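Local coordinates for malate dehydrogenase (Picrophilus torridus, PDB 4BGV), which probably catalyses the reversible NAD-dependent oxidation of malate to oxaloacetate, a step of the tricarboxylic acid cycle, at residues I8-V13 / E40-D45; A22-G27 / M241-V246. One frame throughout, in Å; residues are numbered along the deposited sequence.

Contact 1 of 2, residues I8-V13 / E40-D45; sequences IGAGAV and EGKALD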
# COMPACT_ATOMS: atom_id res chain seq x y z
N ILE A 8 23.92 8.75 -0.22
CA ILE A 8 25.31 8.77 0.19
C ILE A 8 25.36 8.41 1.68
O ILE A 8 24.81 9.13 2.52
CB ILE A 8 25.95 10.14 -0.09
CG1 ILE A 8 25.86 10.48 -1.59
CG2 ILE A 8 27.41 10.17 0.37
CD1 ILE A 8 26.49 11.83 -1.94
N GLY A 9 25.99 7.28 1.99
CA GLY A 9 26.02 6.75 3.35
C GLY A 9 25.17 5.49 3.41
O GLY A 9 23.97 5.52 3.10
N ALA A 10 25.79 4.37 3.78
CA ALA A 10 25.08 3.10 3.85
C ALA A 10 25.00 2.54 5.27
O ALA A 10 24.81 1.34 5.46
CB ALA A 10 25.72 2.08 2.90
N GLY A 11 25.13 3.41 6.26
CA GLY A 11 24.92 3.03 7.65
C GLY A 11 23.43 2.90 7.92
O GLY A 11 22.63 2.83 6.99
N ALA A 12 23.05 2.87 9.20
CA ALA A 12 21.65 2.62 9.56
C ALA A 12 20.69 3.61 8.90
O ALA A 12 19.66 3.23 8.37
CB ALA A 12 21.48 2.66 11.10
N VAL A 13 21.02 4.89 8.94
CA VAL A 13 20.08 5.86 8.37
C VAL A 13 19.98 5.73 6.85
O VAL A 13 18.90 5.64 6.30
CB VAL A 13 20.39 7.32 8.80
CG1 VAL A 13 19.48 8.31 8.06
CG2 VAL A 13 20.17 7.46 10.30
N GLU A 40 27.23 -2.07 -1.26
CA GLU A 40 26.86 -3.21 -2.10
C GLU A 40 26.05 -4.25 -1.29
O GLU A 40 25.06 -4.82 -1.78
CB GLU A 40 28.12 -3.85 -2.71
CG GLU A 40 27.88 -5.17 -3.42
CD GLU A 40 29.12 -5.70 -4.13
OE1 GLU A 40 30.18 -5.02 -4.08
OE2 GLU A 40 29.04 -6.78 -4.75
N GLY A 41 26.46 -4.49 -0.05
CA GLY A 41 25.76 -5.43 0.81
C GLY A 41 24.36 -4.96 1.17
O GLY A 41 23.41 -5.75 1.12
N LYS A 42 24.23 -3.69 1.55
CA LYS A 42 22.91 -3.16 1.91
C LYS A 42 21.98 -3.20 0.71
O LYS A 42 20.82 -3.61 0.83
CB LYS A 42 23.02 -1.73 2.48
CG LYS A 42 23.77 -1.65 3.81
CD LYS A 42 22.96 -2.24 4.97
CE LYS A 42 23.68 -2.09 6.34
NZ LYS A 42 23.74 -0.68 6.83
N ALA A 43 22.50 -2.79 -0.46
CA ALA A 43 21.71 -2.82 -1.69
C ALA A 43 21.23 -4.22 -2.04
O ALA A 43 20.06 -4.42 -2.40
CB ALA A 43 22.51 -2.24 -2.84
N LEU A 44 22.12 -5.20 -1.93
CA LEU A 44 21.76 -6.56 -2.31
C LEU A 44 20.72 -7.16 -1.34
O LEU A 44 19.81 -7.88 -1.75
CB LEU A 44 23.00 -7.47 -2.40
CG LEU A 44 22.77 -8.90 -2.92
CD1 LEU A 44 22.05 -8.89 -4.27
CD2 LEU A 44 24.09 -9.69 -3.04
N ASP A 45 20.89 -6.87 -0.05
CA ASP A 45 20.00 -7.39 0.98
C ASP A 45 18.62 -6.78 0.75
O ASP A 45 17.61 -7.46 0.83
CB ASP A 45 20.55 -7.01 2.37
CG ASP A 45 19.92 -7.80 3.52
OD1 ASP A 45 19.14 -8.75 3.29
OD2 ASP A 45 20.22 -7.44 4.68

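Contact 2 of 2, residues A22-G27 / M241-V246; sequences AIRQTG and MVESIV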
# COMPACT_ATOMS: atom_id res chain seq x y z
N ALA A 22 12.42 1.93 -1.49
CA ALA A 22 12.07 0.73 -2.28
C ALA A 22 10.64 0.29 -1.98
O ALA A 22 9.85 0.05 -2.90
CB ALA A 22 13.06 -0.40 -2.02
N ILE A 23 10.32 0.17 -0.69
CA ILE A 23 8.95 -0.17 -0.28
C ILE A 23 7.90 0.78 -0.87
O ILE A 23 6.84 0.34 -1.33
CB ILE A 23 8.84 -0.21 1.27
CG1 ILE A 23 9.69 -1.38 1.79
CG2 ILE A 23 7.38 -0.29 1.73
CD1 ILE A 23 10.06 -1.27 3.26
N ARG A 24 8.18 2.07 -0.85
CA ARG A 24 7.26 3.07 -1.37
C ARG A 24 7.42 3.25 -2.88
O ARG A 24 6.76 4.10 -3.49
CB ARG A 24 7.43 4.40 -0.62
CG ARG A 24 7.09 4.24 0.87
CD ARG A 24 7.42 5.49 1.67
NE ARG A 24 6.52 6.62 1.43
CZ ARG A 24 5.37 6.80 2.07
NH1 ARG A 24 4.94 5.87 2.93
NH2 ARG A 24 4.60 7.87 1.84
N GLN A 25 8.29 2.44 -3.47
CA GLN A 25 8.47 2.39 -4.93
C GLN A 25 8.81 3.75 -5.54
O GLN A 25 8.33 4.11 -6.64
CB GLN A 25 7.26 1.72 -5.59
CG GLN A 25 7.05 0.31 -5.04
CD GLN A 25 5.94 -0.49 -5.71
OE1 GLN A 25 5.34 -0.06 -6.70
NE2 GLN A 25 5.66 -1.67 -5.17
N THR A 26 9.66 4.49 -4.85
CA THR A 26 9.94 5.87 -5.23
C THR A 26 10.72 5.96 -6.54
O THR A 26 10.46 6.84 -7.36
CB THR A 26 10.65 6.63 -4.10
OG1 THR A 26 9.88 6.47 -2.90
CG2 THR A 26 10.78 8.13 -4.42
N GLY A 27 11.68 5.05 -6.74
CA GLY A 27 12.48 5.04 -7.95
C GLY A 27 13.64 4.10 -7.77
O GLY A 27 13.73 3.43 -6.75
N MET A 241 10.08 13.45 2.33
CA MET A 241 10.66 14.61 1.65
C MET A 241 11.14 14.25 0.25
O MET A 241 10.84 14.95 -0.72
CB MET A 241 11.85 15.18 2.44
CG MET A 241 11.46 15.84 3.75
SD MET A 241 12.87 16.08 4.87
CE MET A 241 13.85 17.30 3.98
N VAL A 242 11.87 13.14 0.13
CA VAL A 242 12.41 12.72 -1.16
C VAL A 242 11.28 12.44 -2.18
O VAL A 242 11.34 12.88 -3.34
CB VAL A 242 13.28 11.46 -1.02
CG1 VAL A 242 13.72 10.94 -2.40
CG2 VAL A 242 14.49 11.74 -0.10
N GLU A 243 10.25 11.72 -1.74
CA GLU A 243 9.19 11.35 -2.68
C GLU A 243 8.37 12.59 -3.09
O GLU A 243 7.81 12.63 -4.19
CB GLU A 243 8.28 10.25 -2.09
CG GLU A 243 7.33 10.75 -1.03
CD GLU A 243 6.55 9.63 -0.36
OE1 GLU A 243 6.85 8.44 -0.59
OE2 GLU A 243 5.62 9.96 0.40
N SER A 244 8.32 13.61 -2.24
CA SER A 244 7.60 14.83 -2.63
C SER A 244 8.32 15.52 -3.79
O SER A 244 7.69 16.14 -4.64
CB SER A 244 7.43 15.81 -1.45
OG SER A 244 6.51 16.85 -1.78
N ILE A 245 9.65 15.44 -3.81
CA ILE A 245 10.40 15.96 -4.96
C ILE A 245 10.21 15.09 -6.20
O ILE A 245 9.78 15.57 -7.28
CB ILE A 245 11.91 16.05 -4.67
CG1 ILE A 245 12.16 16.95 -3.46
CG2 ILE A 245 12.67 16.61 -5.89
CD1 ILE A 245 13.61 17.01 -3.02
N VAL A 246 10.53 13.81 -6.06
CA VAL A 246 10.48 12.86 -7.18
C VAL A 246 9.11 12.80 -7.82
O VAL A 246 8.97 12.81 -9.06
CB VAL A 246 10.92 11.44 -6.72
CG1 VAL A 246 10.66 10.40 -7.80
CG2 VAL A 246 12.40 11.46 -6.33
O HOH W 1 7.22 7.10 -3.27
O HOH W 2 9.43 7.49 -0.34

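Contact 1 of 2, residues I8-V13 / E40-D45
Lys-42 reaches from helix 38-47 to the glycine-rich turn after strand 4-8 and closes on the backbone carbonyl of Ala-10. Its CB sets out toward the turn. CG leaves CB anti to the carbonyl carbon (chi1 -66°), which brings Lys-42 CG to 3.6 Å from Ala-10 O; Lys-42 CG is 4.3 Å from Ala-10 CB. A bend at chi2 sends CD past the same oxygen, and Lys-42 CE then lies 3.7 Å from Ala-10 O. The second bend, at chi4, swings Lys-42 NZ inward to donate a hydrogen bond of 2.7 Å to Ala-10 O; the donor is tilted 16° from the carbonyl plane, with a C=O...N angle of 152°. The lysine chain thus curls around one oxygen. Gly-11 O, 3.7 Å from Lys-42 NZ, is a looser neighbour. Gly-11 is the N-cap of helix 12-23, and Gly-9, whose backbone angles call for glycine, precedes Ala-10. Asp-33 accepts a bond from Ala-10 N, and Tyr-225 of the second subunit packs on Lys-42. Gly-9 to Val-13 probably line the NAD site, as in relatives, and carry the first two glycines of the Rossmann GxGxxG turn. Chemically, a single ammonium-to-carbonyl bond ties the second helix of the Rossmann unit to this turn, and the positive charge of Lys-42 would probably polarise the peptide between Ala-10 and Gly-11.

Contact 2 of 2, residues A22-G27 / M241-V246
Glu-243 turns its CG between its own backbone N and carbonyl carbon (chi1 76°) and then runs out extended, while Arg-24 sets CG beside its backbone N and bends at chi3 (72°), so that the two chains meet at about a right angle. The guanidinium grips the carboxylate side-on: Arg-24 NE donates to Glu-243 OE1 at 2.7 Å, and Arg-24 NH2 donates to Glu-243 OE2, also at 2.7 Å. Both bonds run close to the guanidinium plane and are fairly straight; the two flat groups are 29° apart. OE2 uses its syn lone pair, whereas NE meets OE1 on the syn side but out of the carboxylate plane. Two waters add to the hold on OE1. One donates to both Arg-24 O and Glu-243 OE1 and accepts from Thr-26 OG1; the other donates to Thr-26 OG1 and to Glu-243 OE1. Thr-26 thus splits its roles: the hydroxyl faces the waters, and Thr-26 CG2 packs 4.0 Å from Glu-243 CB and 4.0 Å from Val-246 CB. Val-246 CG1 also rests 3.6 Å from Thr-26 O. Arg-249 forms a second salt bridge to OE2, and Trp-53 of the second subunit packs on Arg-24. With an alanine in place of the arginine, the carboxylate would probably lose its two-point clasp across the junction and be held by Arg-249 and the waters alone. Helix 12-23 ends here in a Schellman motif, with Gln-25 at positive phi. The arrangement is a domain junction of the LDH/MDH fold, in which the turn that ends the first Rossmann helix is joined to helix 232-246 of the C-terminal part of the chain.

How the contacts relate
Helix 12-23 serves both contacts, contact 1 at its N-terminal end and contact 2 at its C-terminal end; their centres are about 17 Å apart and they do not touch. Contact 1 is smaller and partly buried, lies wholly within the NAD-binding part and rests on one lysine bonded to a backbone oxygen. Contact 2 is buried, covers about twice the area and joins the NAD-binding part to the C-terminal part through paired charges, bridging waters and a small apolar patch. The first sits in the presumed cofactor turn, the second away from the annotated sites. The second subunit packs against residues of both.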